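Local coordinates for putative uncharacterized protein (Archaeoglobus fulgidus, PDB 3VU0), which is the C-terminal globular domain of AglB, an archaeal protein of the OST core clan, with helices packed around a small mixed beta sheet, at residues A[11-16]-A[156-161]; A[16-21]-A[32-37]; A[42-45]-A[51-54]; A[68-71]-A[75-78]; A[88-93]-A[131-136]. All blocks are in the same frame, centred on the assembly; numbering follows the deposited sequence.

Interaction 1: A[11-16]-A[156-161]; sequences LNWMKE and VKIFEV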
# COMPACT_ATOMS: atom_id res chain seq x y z
N LEU A 11 -9.48 2.11 -10.55
CA LEU A 11 -8.60 2.15 -11.71
C LEU A 11 -9.08 3.15 -12.76
O LEU A 11 -8.26 3.87 -13.35
CB LEU A 11 -8.48 0.75 -12.32
CG LEU A 11 -7.75 -0.29 -11.45
CD1 LEU A 11 -7.91 -1.68 -12.05
CD2 LEU A 11 -6.27 0.08 -11.34
N ASN A 12 -10.38 3.20 -13.00
CA ASN A 12 -10.93 4.14 -13.98
C ASN A 12 -10.76 5.56 -13.49
O ASN A 12 -10.48 6.47 -14.28
CB ASN A 12 -12.42 3.87 -14.23
CG ASN A 12 -12.67 2.57 -14.96
OD1 ASN A 12 -11.87 2.15 -15.80
ND2 ASN A 12 -13.79 1.92 -14.65
N TRP A 13 -10.92 5.76 -12.19
CA TRP A 13 -10.77 7.08 -11.60
C TRP A 13 -9.32 7.56 -11.76
O TRP A 13 -9.07 8.69 -12.19
CB TRP A 13 -11.14 7.06 -10.11
CG TRP A 13 -11.19 8.43 -9.48
CD1 TRP A 13 -12.27 9.26 -9.41
CD2 TRP A 13 -10.09 9.14 -8.88
NE1 TRP A 13 -11.92 10.44 -8.80
CE2 TRP A 13 -10.59 10.39 -8.46
CE3 TRP A 13 -8.75 8.83 -8.65
CZ2 TRP A 13 -9.78 11.35 -7.83
CZ3 TRP A 13 -7.94 9.78 -8.02
CH2 TRP A 13 -8.46 11.02 -7.62
N MSE A 14 -8.35 6.71 -11.42
CA MSE A 14 -6.97 7.15 -11.55
C MSE A 14 -6.53 7.32 -13.00
O MSE A 14 -5.65 8.14 -13.29
CB MSE A 14 -5.99 6.26 -10.76
CG MSE A 14 -6.29 4.77 -10.66
SE MSE A 14 -5.31 3.98 -9.13
CE MSE A 14 -3.51 4.35 -9.70
N LYS A 15 -7.15 6.58 -13.90
CA LYS A 15 -6.81 6.68 -15.31
C LYS A 15 -7.11 8.08 -15.85
O LYS A 15 -6.33 8.64 -16.61
CB LYS A 15 -7.59 5.66 -16.14
CG LYS A 15 -7.19 5.65 -17.62
CD LYS A 15 -7.99 4.64 -18.42
CE LYS A 15 -7.49 4.56 -19.86
NZ LYS A 15 -8.24 3.54 -20.64
N GLU A 16 -8.24 8.65 -15.44
CA GLU A 16 -8.61 9.97 -15.93
C GLU A 16 -8.33 11.14 -15.00
O GLU A 16 -8.49 12.29 -15.40
CB GLU A 16 -10.08 9.98 -16.34
CG GLU A 16 -11.06 9.66 -15.23
CD GLU A 16 -12.49 9.61 -15.73
OE1 GLU A 16 -12.98 10.64 -16.26
OE2 GLU A 16 -13.14 8.55 -15.59
N VAL A 156 -10.63 -0.05 -1.56
CA VAL A 156 -9.46 0.54 -2.20
C VAL A 156 -9.38 2.04 -1.92
O VAL A 156 -10.34 2.78 -2.14
CB VAL A 156 -9.49 0.32 -3.73
CG1 VAL A 156 -8.22 0.88 -4.36
CG2 VAL A 156 -9.60 -1.18 -4.03
N LYS A 157 -8.23 2.49 -1.43
CA LYS A 157 -8.03 3.90 -1.13
C LYS A 157 -6.76 4.39 -1.80
O LYS A 157 -5.76 3.68 -1.86
CB LYS A 157 -7.92 4.10 0.39
CG LYS A 157 -9.13 3.58 1.16
CD LYS A 157 -9.05 3.90 2.65
CE LYS A 157 -10.23 3.28 3.40
NZ LYS A 157 -10.22 3.60 4.87
N ILE A 158 -6.81 5.61 -2.32
CA ILE A 158 -5.63 6.19 -2.96
C ILE A 158 -5.25 7.43 -2.18
O ILE A 158 -6.10 8.24 -1.82
CB ILE A 158 -5.88 6.54 -4.44
CG1 ILE A 158 -4.60 7.15 -5.05
CG2 ILE A 158 -7.04 7.51 -4.58
CD1 ILE A 158 -4.60 7.17 -6.56
N PHE A 159 -3.96 7.56 -1.90
CA PHE A 159 -3.43 8.68 -1.14
C PHE A 159 -2.48 9.50 -2.00
O PHE A 159 -1.89 9.00 -2.96
CB PHE A 159 -2.67 8.18 0.09
CG PHE A 159 -3.53 7.41 1.06
CD1 PHE A 159 -4.02 8.03 2.21
CD2 PHE A 159 -3.85 6.08 0.82
CE1 PHE A 159 -4.82 7.32 3.11
CE2 PHE A 159 -4.65 5.36 1.71
CZ PHE A 159 -5.13 5.98 2.86
N GLU A 160 -2.33 10.76 -1.63
CA GLU A 160 -1.44 11.67 -2.33
C GLU A 160 -0.27 11.98 -1.40
O GLU A 160 -0.45 12.13 -0.19
CB GLU A 160 -2.20 12.96 -2.66
CG GLU A 160 -1.39 14.04 -3.32
CD GLU A 160 -2.24 15.26 -3.63
OE1 GLU A 160 -2.79 15.85 -2.68
OE2 GLU A 160 -2.36 15.60 -4.83
N VAL A 161 0.94 12.06 -1.95
CA VAL A 161 2.11 12.38 -1.16
C VAL A 161 2.22 13.90 -1.12
O VAL A 161 1.98 14.57 -2.13
CB VAL A 161 3.40 11.80 -1.77
CG1 VAL A 161 4.61 12.30 -0.99
CG2 VAL A 161 3.36 10.28 -1.74
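Ile158 reaches from its strand toward helix 5-17 and is met there by two side chains of neighbouring residues, Trp13 and selenomethionine Met14, each using a different branch of the isoleucine. The apolar contact with Met14 is made by selenium: SE lies 4.2 Å from CD1 of Ile158. That methyl is carried outward because CG1 stands opposite the backbone N (chi1 180°) and the chain continues nearly straight through chi2. The Met14 chain bends at its last torsion, and the two side chains pass each other on a slant.

The aromatic contact is made by CG2, the other branch of Ile158, which comes within 4.2 Å of CZ3 at the six-membered ring of Trp13, approaching obliquely. Together the two contacts seat helix 5-17 on one face of a mixed four-stranded sheet in which strand 156-161 lies between strands 85-91 and 147-153, antiparallel to both. The opposite face is lined by residues such as Phe159, whose ring touches Thr90. The indole also extends beyond strand 156-161, touching Leu150 and Lys151 and meeting the ring of Phe153 edge-to-face; a bound MES lies about 6 Å from the Trp13 side chain.

No hydrogen bond joins the two segments. Polar fastening of Ile158 comes from its backbone, which bonds to Leu150 and Lys151 of the adjoining strand.

Interaction 2: A[16-21]-A[32-37]; sequences ENLEAQ and YAVLSW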
# COMPACT_ATOMS: atom_id res chain seq x y z
N GLU A 16 -8.24 8.65 -15.44
CA GLU A 16 -8.61 9.97 -15.93
C GLU A 16 -8.33 11.14 -15.00
O GLU A 16 -8.49 12.29 -15.40
CB GLU A 16 -10.08 9.98 -16.34
CG GLU A 16 -11.06 9.66 -15.23
CD GLU A 16 -12.49 9.61 -15.73
OE1 GLU A 16 -12.98 10.64 -16.26
OE2 GLU A 16 -13.14 8.55 -15.59
N ASN A 17 -7.91 10.86 -13.77
CA ASN A 17 -7.64 11.93 -12.82
C ASN A 17 -6.17 12.16 -12.48
O ASN A 17 -5.76 13.30 -12.24
CB ASN A 17 -8.45 11.72 -11.53
CG ASN A 17 -9.91 12.08 -11.71
OD1 ASN A 17 -10.26 13.26 -11.80
ND2 ASN A 17 -10.77 11.07 -11.77
N LEU A 18 -5.36 11.11 -12.43
CA LEU A 18 -3.95 11.30 -12.12
C LEU A 18 -3.24 11.91 -13.35
O LEU A 18 -3.67 11.70 -14.48
CB LEU A 18 -3.29 9.97 -11.73
CG LEU A 18 -3.85 9.21 -10.52
CD1 LEU A 18 -2.90 8.09 -10.15
CD2 LEU A 18 -4.02 10.14 -9.33
N GLU A 19 -2.19 12.69 -13.11
CA GLU A 19 -1.45 13.34 -14.20
C GLU A 19 -1.02 12.34 -15.27
O GLU A 19 -0.35 11.35 -14.98
CB GLU A 19 -0.22 14.07 -13.66
CG GLU A 19 -0.54 15.25 -12.73
CD GLU A 19 -1.02 14.81 -11.35
OE1 GLU A 19 -0.45 13.85 -10.80
OE2 GLU A 19 -1.95 15.44 -10.81
N ALA A 20 -1.42 12.62 -16.51
CA ALA A 20 -1.12 11.75 -17.65
C ALA A 20 0.36 11.42 -17.82
O ALA A 20 1.23 12.24 -17.51
CB ALA A 20 -1.65 12.38 -18.93
N GLN A 21 0.62 10.22 -18.32
CA GLN A 21 1.98 9.75 -18.55
C GLN A 21 2.13 9.19 -19.96
O GLN A 21 1.14 9.03 -20.68
CB GLN A 21 2.35 8.67 -17.53
CG GLN A 21 2.29 9.13 -16.08
CD GLN A 21 2.90 8.12 -15.12
OE1 GLN A 21 2.58 6.94 -15.15
NE2 GLN A 21 3.79 8.60 -14.25
N TYR A 32 6.69 10.05 -12.28
CA TYR A 32 6.35 9.68 -10.92
C TYR A 32 5.82 8.26 -10.95
O TYR A 32 5.51 7.73 -12.01
CB TYR A 32 5.29 10.63 -10.34
CG TYR A 32 3.90 10.47 -10.91
CD1 TYR A 32 3.02 9.52 -10.40
CD2 TYR A 32 3.48 11.25 -11.99
CE1 TYR A 32 1.74 9.36 -10.94
CE2 TYR A 32 2.21 11.09 -12.54
CZ TYR A 32 1.34 10.14 -12.01
OH TYR A 32 0.09 10.00 -12.55
N ALA A 33 5.72 7.65 -9.78
CA ALA A 33 5.20 6.29 -9.70
C ALA A 33 4.12 6.17 -8.64
O ALA A 33 3.99 7.03 -7.76
CB ALA A 33 6.34 5.31 -9.39
N VAL A 34 3.33 5.11 -8.74
CA VAL A 34 2.27 4.84 -7.79
C VAL A 34 2.73 3.63 -6.97
O VAL A 34 3.08 2.60 -7.54
CB VAL A 34 0.96 4.48 -8.51
CG1 VAL A 34 -0.11 4.11 -7.49
CG2 VAL A 34 0.51 5.67 -9.36
N LEU A 35 2.75 3.77 -5.65
CA LEU A 35 3.19 2.68 -4.80
C LEU A 35 2.01 1.89 -4.23
O LEU A 35 1.04 2.46 -3.73
CB LEU A 35 4.06 3.21 -3.65
CG LEU A 35 4.77 2.20 -2.74
CD1 LEU A 35 5.87 2.90 -1.95
CD2 LEU A 35 3.77 1.54 -1.80
N SER A 36 2.11 0.57 -4.35
CA SER A 36 1.08 -0.34 -3.83
C SER A 36 1.75 -1.70 -3.68
O SER A 36 2.95 -1.83 -3.92
CB SER A 36 -0.09 -0.45 -4.81
OG SER A 36 -1.18 -1.11 -4.20
N TRP A 37 0.98 -2.71 -3.29
CA TRP A 37 1.53 -4.05 -3.15
C TRP A 37 1.74 -4.59 -4.57
O TRP A 37 0.97 -4.26 -5.48
CB TRP A 37 0.57 -4.94 -2.37
CG TRP A 37 1.16 -6.27 -1.96
CD1 TRP A 37 0.53 -7.48 -1.98
CD2 TRP A 37 2.48 -6.51 -1.45
NE1 TRP A 37 1.38 -8.45 -1.52
CE2 TRP A 37 2.58 -7.89 -1.19
CE3 TRP A 37 3.59 -5.69 -1.20
CZ2 TRP A 37 3.75 -8.48 -0.67
CZ3 TRP A 37 4.75 -6.27 -0.69
CH2 TRP A 37 4.82 -7.65 -0.43
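Tyr32 is gripped at both ends by the loop that follows helix 5-17, at the margin of the mixed sheet where strand 33-35 is an outermost strand. Its hydroxyl donates to Glu19 O, with 2.8 Å between OH and O; the bond lies in the carbonyl plane and uses a lone pair, at a C=O...donor angle of 132°. At the other end, Gln21 NE2 donates to Tyr32 O over 3.0 Å, within the plane of its own amide but tilted from the plane of the carbonyl. The same nitrogen sits over the centre of the tyrosine ring, 3.4 Å above its plane, with amide and ring planes turned 37° apart. Tyr32 CG stands between the backbone N and the carbonyl carbon (chi1 72°), a placement that leaves its own carbonyl near the ring face used by Gln21. Leu18, the first residue beyond the helix, completes the contact: its CD1 packs 4.3 Å from Val34 CG2, and its CB lies 3.5 Å from Tyr32 OH.

Farther out, Glu19 OE1 pairs with Tyr87 OH and forms a salt bridge with Arg86, tying the loop to strand 85-91. Gln21 OE1 is bonded to Ala51 N, so both ends of the amide are fixed.

Interaction 3: A[42-45]-A[51-54]; sequences NWIL and AVVC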
# COMPACT_ATOMS: atom_id res chain seq x y z
N ASN A 42 0.25 -4.80 -12.17
CA ASN A 42 -0.19 -4.91 -13.55
C ASN A 42 -1.50 -4.17 -13.82
O ASN A 42 -1.68 -3.62 -14.91
CB ASN A 42 -0.33 -6.38 -13.96
CG ASN A 42 1.02 -7.07 -14.08
OD1 ASN A 42 1.97 -6.50 -14.59
ND2 ASN A 42 1.09 -8.32 -13.62
N TRP A 43 -2.39 -4.16 -12.84
CA TRP A 43 -3.66 -3.46 -13.00
C TRP A 43 -3.43 -1.96 -13.13
O TRP A 43 -3.98 -1.30 -14.01
CB TRP A 43 -4.58 -3.73 -11.81
CG TRP A 43 -5.32 -5.03 -11.85
CD1 TRP A 43 -5.45 -5.87 -12.92
CD2 TRP A 43 -6.08 -5.61 -10.79
NE1 TRP A 43 -6.26 -6.93 -12.59
CE2 TRP A 43 -6.66 -6.80 -11.29
CE3 TRP A 43 -6.34 -5.24 -9.46
CZ2 TRP A 43 -7.48 -7.62 -10.51
CZ3 TRP A 43 -7.16 -6.06 -8.68
CH2 TRP A 43 -7.72 -7.24 -9.21
N ILE A 44 -2.62 -1.43 -12.22
CA ILE A 44 -2.33 -0.01 -12.22
C ILE A 44 -1.56 0.39 -13.47
O ILE A 44 -1.87 1.41 -14.10
CB ILE A 44 -1.52 0.35 -10.96
CG1 ILE A 44 -2.38 0.06 -9.72
CG2 ILE A 44 -1.12 1.82 -11.00
CD1 ILE A 44 -1.64 0.25 -8.40
N LEU A 45 -0.57 -0.42 -13.84
CA LEU A 45 0.25 -0.14 -15.01
C LEU A 45 -0.50 -0.28 -16.33
O LEU A 45 -0.42 0.60 -17.19
CB LEU A 45 1.46 -1.08 -15.03
CG LEU A 45 2.85 -0.53 -15.38
CD1 LEU A 45 3.65 -1.63 -16.05
CD2 LEU A 45 2.75 0.67 -16.32
N ALA A 51 2.74 4.43 -13.99
CA ALA A 51 3.96 3.74 -13.57
C ALA A 51 3.83 3.25 -12.13
O ALA A 51 3.21 3.92 -11.29
CB ALA A 51 5.16 4.67 -13.70
N VAL A 52 4.42 2.10 -11.84
CA VAL A 52 4.34 1.54 -10.49
C VAL A 52 5.69 1.24 -9.85
O VAL A 52 6.71 1.12 -10.54
CB VAL A 52 3.51 0.22 -10.48
CG1 VAL A 52 2.08 0.50 -10.91
CG2 VAL A 52 4.15 -0.81 -11.41
N VAL A 53 5.68 1.13 -8.53
CA VAL A 53 6.89 0.81 -7.79
C VAL A 53 7.19 -0.67 -8.00
O VAL A 53 8.35 -1.08 -8.04
CB VAL A 53 6.71 1.08 -6.28
CG1 VAL A 53 7.89 0.51 -5.50
CG2 VAL A 53 6.59 2.57 -6.05
N CYS A 54 6.14 -1.48 -8.15
CA CYS A 54 6.31 -2.91 -8.36
C CYS A 54 5.10 -3.59 -8.99
O CYS A 54 3.96 -3.20 -8.75
CB CYS A 54 6.64 -3.59 -7.03
SG CYS A 54 5.39 -3.36 -5.74
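Val52 turns its isopropyl group toward helix 41-46 and divides it between two consecutive helix residues, Ile44 and Leu45. CG1 faces Ile44, meeting the CG2 branch at 3.5 Å, tighter than usual for two carbons, with the branching CB of Ile44 hardly farther off at 3.6 Å. Contact is thus made with the base of the isoleucine. Its CG1 arm runs on the other side of CB, and the residue as a whole also packs against Met14 of helix 5-17.

CG2 of Val52 is given to Leu45, lying 4.2 Å from its CG. With chi1 at -63°, the valine places CG1 opposite its own carbonyl carbon and CG2 between backbone N and carbonyl carbon, which spreads the two methyls toward the two partners. Both helix side chains meet the valine at a slant, neither running parallel to it. Leu45 has a chi1 of -137°, well away from a staggered value, and extends its CD2 methyl to within 4.3 Å of Ala51 CA, so that it borders the backbone of the loop as well as the valine.

The chain here leaves helix 41-46, turns, and comes back alongside strand 33-35 without forming a regular strand: Ala51 and Val53 both form backbone hydrogen bonds with Val34, while Lys50 bonds to the backbone of Ile44. Between 42-45 and 51-54 themselves there is no hydrogen bond. The close fit is therefore a matter of shape and dispersion between branched aliphatic groups, and the hydrogen bonds of the loop are made to Val34 and Ile44 through neighbouring backbone.

Interaction 4: A[68-71]-A[75-78]; sequences FTAQ and EAMK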
# COMPACT_ATOMS: atom_id res chain seq x y z
N PHE A 68 5.33 -0.05 3.66
CA PHE A 68 4.14 -0.42 4.42
C PHE A 68 4.41 -0.83 5.86
O PHE A 68 3.57 -0.60 6.73
CB PHE A 68 3.36 -1.52 3.71
CG PHE A 68 2.57 -1.05 2.51
CD1 PHE A 68 1.79 0.10 2.59
CD2 PHE A 68 2.59 -1.76 1.32
CE1 PHE A 68 1.03 0.53 1.49
CE2 PHE A 68 1.84 -1.34 0.22
CZ PHE A 68 1.06 -0.20 0.31
N THR A 69 5.56 -1.44 6.12
CA THR A 69 5.88 -1.87 7.48
C THR A 69 6.64 -0.81 8.27
O THR A 69 6.98 -1.04 9.44
CB THR A 69 6.66 -3.19 7.48
OG1 THR A 69 7.86 -3.06 6.71
CG2 THR A 69 5.81 -4.31 6.89
N ALA A 70 6.91 0.33 7.65
CA ALA A 70 7.63 1.41 8.33
C ALA A 70 6.80 1.93 9.50
O ALA A 70 5.58 2.02 9.40
CB ALA A 70 7.93 2.54 7.35
N GLN A 71 7.47 2.29 10.59
CA GLN A 71 6.76 2.81 11.76
C GLN A 71 6.83 4.33 11.90
O GLN A 71 6.21 4.90 12.79
CB GLN A 71 7.30 2.15 13.03
CG GLN A 71 7.04 0.65 13.06
CD GLN A 71 7.57 0.02 14.33
OE1 GLN A 71 7.10 0.31 15.42
NE2 GLN A 71 8.58 -0.83 14.18
N GLU A 75 11.05 7.36 7.88
CA GLU A 75 11.62 6.19 7.22
C GLU A 75 10.85 5.87 5.94
O GLU A 75 11.44 5.44 4.95
CB GLU A 75 11.57 4.98 8.16
CG GLU A 75 12.69 4.94 9.18
CD GLU A 75 14.06 4.86 8.53
OE1 GLU A 75 14.25 4.03 7.63
OE2 GLU A 75 14.96 5.64 8.94
N ALA A 76 9.55 6.10 5.96
CA ALA A 76 8.71 5.84 4.80
C ALA A 76 9.02 6.80 3.65
O ALA A 76 8.99 6.40 2.48
CB ALA A 76 7.24 5.96 5.19
N MSE A 77 9.33 8.05 3.98
CA MSE A 77 9.63 9.04 2.96
C MSE A 77 10.93 8.75 2.20
O MSE A 77 11.14 9.26 1.11
CB MSE A 77 9.68 10.44 3.58
CG MSE A 77 8.31 11.02 3.90
SE MSE A 77 7.15 11.15 2.34
CE MSE A 77 7.94 12.69 1.48
N LYS A 78 11.80 7.94 2.79
CA LYS A 78 13.05 7.59 2.12
C LYS A 78 12.73 6.78 0.87
O LYS A 78 13.32 6.97 -0.18
CB LYS A 78 13.95 6.78 3.06
CG LYS A 78 14.48 7.60 4.22
CD LYS A 78 15.32 6.76 5.15
CE LYS A 78 15.89 7.60 6.27
NZ LYS A 78 16.59 6.76 7.28
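Glu75 OE2 and Lys78 NZ form a 2.6 Å salt bridge along the outer side of helix 73-83, and the same glutamate touches Ala70 through the base of its side chain. The ammonium group approaches the carboxylate oxygen on its syn side, 34° out of the carboxylate plane. Lys78 spans the distance with an almost straight chain, whereas Glu75 folds at chi2 (-61°), which turns its charged end away from 68-71 although its CB points toward it.

What remains facing 68-71 is small and apolar. Ala70 CB meets Ala76 CB at 4.1 Å and lies 4.2 Å from Ala76 N; Glu75 CB, at 4.5 Å from the same Ala70 methyl, borders it more loosely. With the small alanine side chains between them, the backbones come close, Ala70 CA and Ala76 CA being 5.8 Å apart. This is the inner side of a short link between two successive helices, 61-69 and 73-83. Ser72 OG, in the link, is hydrogen-bonded to Glu75 N in the first turn of helix 73-83. Met132 of helix 132-138 packs against both alanines, and its backbone is bonded to that of Ala70.

Across the turn the contact is wholly van der Waals. Charge is kept to the exposed glutamate and lysine, where the ion pair bridges one turn of a single helix and leaves the Ala70 methyl of the link against the apolar side of helix 73-83.

Interaction 5: A[88-93]-A[131-136]; sequences VVTVEE and TMLYKL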
# COMPACT_ATOMS: atom_id res chain seq x y z
N VAL A 88 -0.12 6.67 -3.33
CA VAL A 88 -0.06 5.36 -2.69
C VAL A 88 -1.45 4.74 -2.72
O VAL A 88 -2.43 5.43 -2.48
CB VAL A 88 0.41 5.47 -1.22
CG1 VAL A 88 0.40 4.08 -0.57
CG2 VAL A 88 1.80 6.08 -1.16
N VAL A 89 -1.53 3.46 -3.04
CA VAL A 89 -2.81 2.76 -3.07
C VAL A 89 -2.81 1.63 -2.05
O VAL A 89 -1.94 0.76 -2.08
CB VAL A 89 -3.11 2.18 -4.48
CG1 VAL A 89 -4.43 1.40 -4.45
CG2 VAL A 89 -3.19 3.30 -5.49
N THR A 90 -3.77 1.67 -1.13
CA THR A 90 -3.88 0.62 -0.12
C THR A 90 -5.16 -0.16 -0.37
O THR A 90 -6.09 0.34 -1.01
CB THR A 90 -3.92 1.21 1.32
OG1 THR A 90 -5.06 2.06 1.46
CG2 THR A 90 -2.66 2.00 1.61
N VAL A 91 -5.21 -1.39 0.13
CA VAL A 91 -6.38 -2.24 -0.07
C VAL A 91 -6.70 -2.94 1.24
O VAL A 91 -5.79 -3.35 1.96
CB VAL A 91 -6.10 -3.28 -1.17
CG1 VAL A 91 -7.37 -4.05 -1.50
CG2 VAL A 91 -5.55 -2.59 -2.40
N GLU A 92 -7.99 -3.09 1.55
CA GLU A 92 -8.39 -3.71 2.80
C GLU A 92 -7.79 -5.10 3.06
O GLU A 92 -7.44 -5.41 4.19
CB GLU A 92 -9.92 -3.79 2.92
CG GLU A 92 -10.39 -4.20 4.32
CD GLU A 92 -11.91 -4.28 4.45
OE1 GLU A 92 -12.40 -4.60 5.55
OE2 GLU A 92 -12.61 -4.01 3.45
N GLU A 93 -7.68 -5.93 2.03
CA GLU A 93 -7.12 -7.28 2.22
C GLU A 93 -5.66 -7.28 2.70
O GLU A 93 -5.14 -8.32 3.09
CB GLU A 93 -7.24 -8.11 0.93
CG GLU A 93 -6.42 -7.61 -0.25
CD GLU A 93 -6.51 -8.52 -1.48
OE1 GLU A 93 -5.87 -8.20 -2.50
OE2 GLU A 93 -7.21 -9.55 -1.43
N THR A 131 2.31 0.62 11.96
CA THR A 131 2.81 0.79 10.60
C THR A 131 2.11 1.83 9.72
O THR A 131 1.02 2.30 10.02
CB THR A 131 2.77 -0.54 9.82
OG1 THR A 131 1.40 -0.87 9.52
CG2 THR A 131 3.39 -1.67 10.64
N MSE A 132 2.79 2.16 8.63
CA MSE A 132 2.27 3.11 7.65
C MSE A 132 0.97 2.59 7.05
O MSE A 132 0.04 3.35 6.80
CB MSE A 132 3.30 3.31 6.53
CG MSE A 132 4.48 4.17 6.91
SE MSE A 132 3.91 5.96 7.34
CE MSE A 132 3.11 6.43 5.64
N LEU A 133 0.91 1.28 6.82
CA LEU A 133 -0.28 0.66 6.26
C LEU A 133 -1.49 0.95 7.14
O LEU A 133 -2.57 1.24 6.66
CB LEU A 133 -0.09 -0.85 6.12
CG LEU A 133 -1.28 -1.63 5.57
CD1 LEU A 133 -1.76 -1.02 4.26
CD2 LEU A 133 -0.88 -3.09 5.36
N TYR A 134 -1.29 0.86 8.45
CA TYR A 134 -2.35 1.13 9.41
C TYR A 134 -2.73 2.61 9.40
O TYR A 134 -3.90 2.97 9.30
CB TYR A 134 -1.91 0.75 10.82
CG TYR A 134 -2.89 1.17 11.89
CD1 TYR A 134 -3.98 0.37 12.21
CD2 TYR A 134 -2.74 2.38 12.56
CE1 TYR A 134 -4.91 0.76 13.17
CE2 TYR A 134 -3.66 2.78 13.53
CZ TYR A 134 -4.74 1.97 13.83
OH TYR A 134 -5.64 2.36 14.79
N LYS A 135 -1.73 3.48 9.51
CA LYS A 135 -1.97 4.92 9.54
C LYS A 135 -2.61 5.43 8.26
O LYS A 135 -3.32 6.44 8.27
CB LYS A 135 -0.66 5.66 9.82
CG LYS A 135 -0.03 5.25 11.14
CD LYS A 135 1.35 5.85 11.33
CE LYS A 135 2.02 5.27 12.57
NZ LYS A 135 3.35 5.90 12.80
N LEU A 136 -2.38 4.72 7.15
CA LEU A 136 -2.97 5.09 5.87
C LEU A 136 -4.37 4.53 5.72
O LEU A 136 -5.36 5.26 5.80
CB LEU A 136 -2.11 4.59 4.69
CG LEU A 136 -0.77 5.29 4.43
CD1 LEU A 136 0.02 4.50 3.40
CD2 LEU A 136 -1.01 6.71 3.95
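Helix 132-138 lies across strand 85-91, an inner strand of the mixed sheet, and Thr90 and Val88 are the strand residues that receive it. The axes of 88-91 and 132-136 cross almost perpendicularly, at -86°, and come within 9.5 Å of each other. Two residues apart on the strand, Val88 and Thr90 turn to the same face, while Leu133 and Leu136, three apart on the helix, answer them.

Thr90 works through its methyl. CG2 has Leu133 CD1 at 4.1 Å and also touches Leu136, whose CB lies at 4.1 Å. The threonine chi1 of 61° sets CG2 opposite the carbonyl carbon, facing the leucines, and puts OG1 between backbone N and carbonyl carbon, where it is hydrogen-bonded to His137 ND1. One threonine is thereby held to the helix by an apolar and a polar branch. Leu136 extends past it to Val88, bringing CD1 to 4.0 Å from CG1 of the valine, the two side chains meeting at about a right angle.

The helix starts at Thr131, its N-cap, whose OG1 accepts a weak bond from Tyr134 N at 3.4 Å; a wider pi-type turn follows at 134-136, in the part that carries Leu136. Phe67 packs on both Val88 and Leu136, and Phe147 does the same, enlarging the apolar layer. A helix laid on one face of a sheet whose other face carries helix 5-17 is the layered arrangement of an alpha/beta fold.

Overall arrangement
From the N terminus, helix 5-17 enters first and is packed against the last strand, so interaction 1 closes a loop of nearly the whole chain. The other four all nest within it, follow one another in series and do not cross. Interaction 2 closes first, around the unmodelled residues 22-30, bringing the end of helix 5-17 to edge strand 33-35. Interaction 3 folds the return from helix 41-46 beside that strand, and interaction 4 turns helix 61-69 into helix 73-83. Interaction 5 then spans a longer loop, from strand 85-91 to helix 132-138. Strands 33-35, 85-91 and 156-161 link interactions 2, 5 and 1 through one sheet, while Lys135 NZ bonds to Gln71 O between interactions 5 and 4.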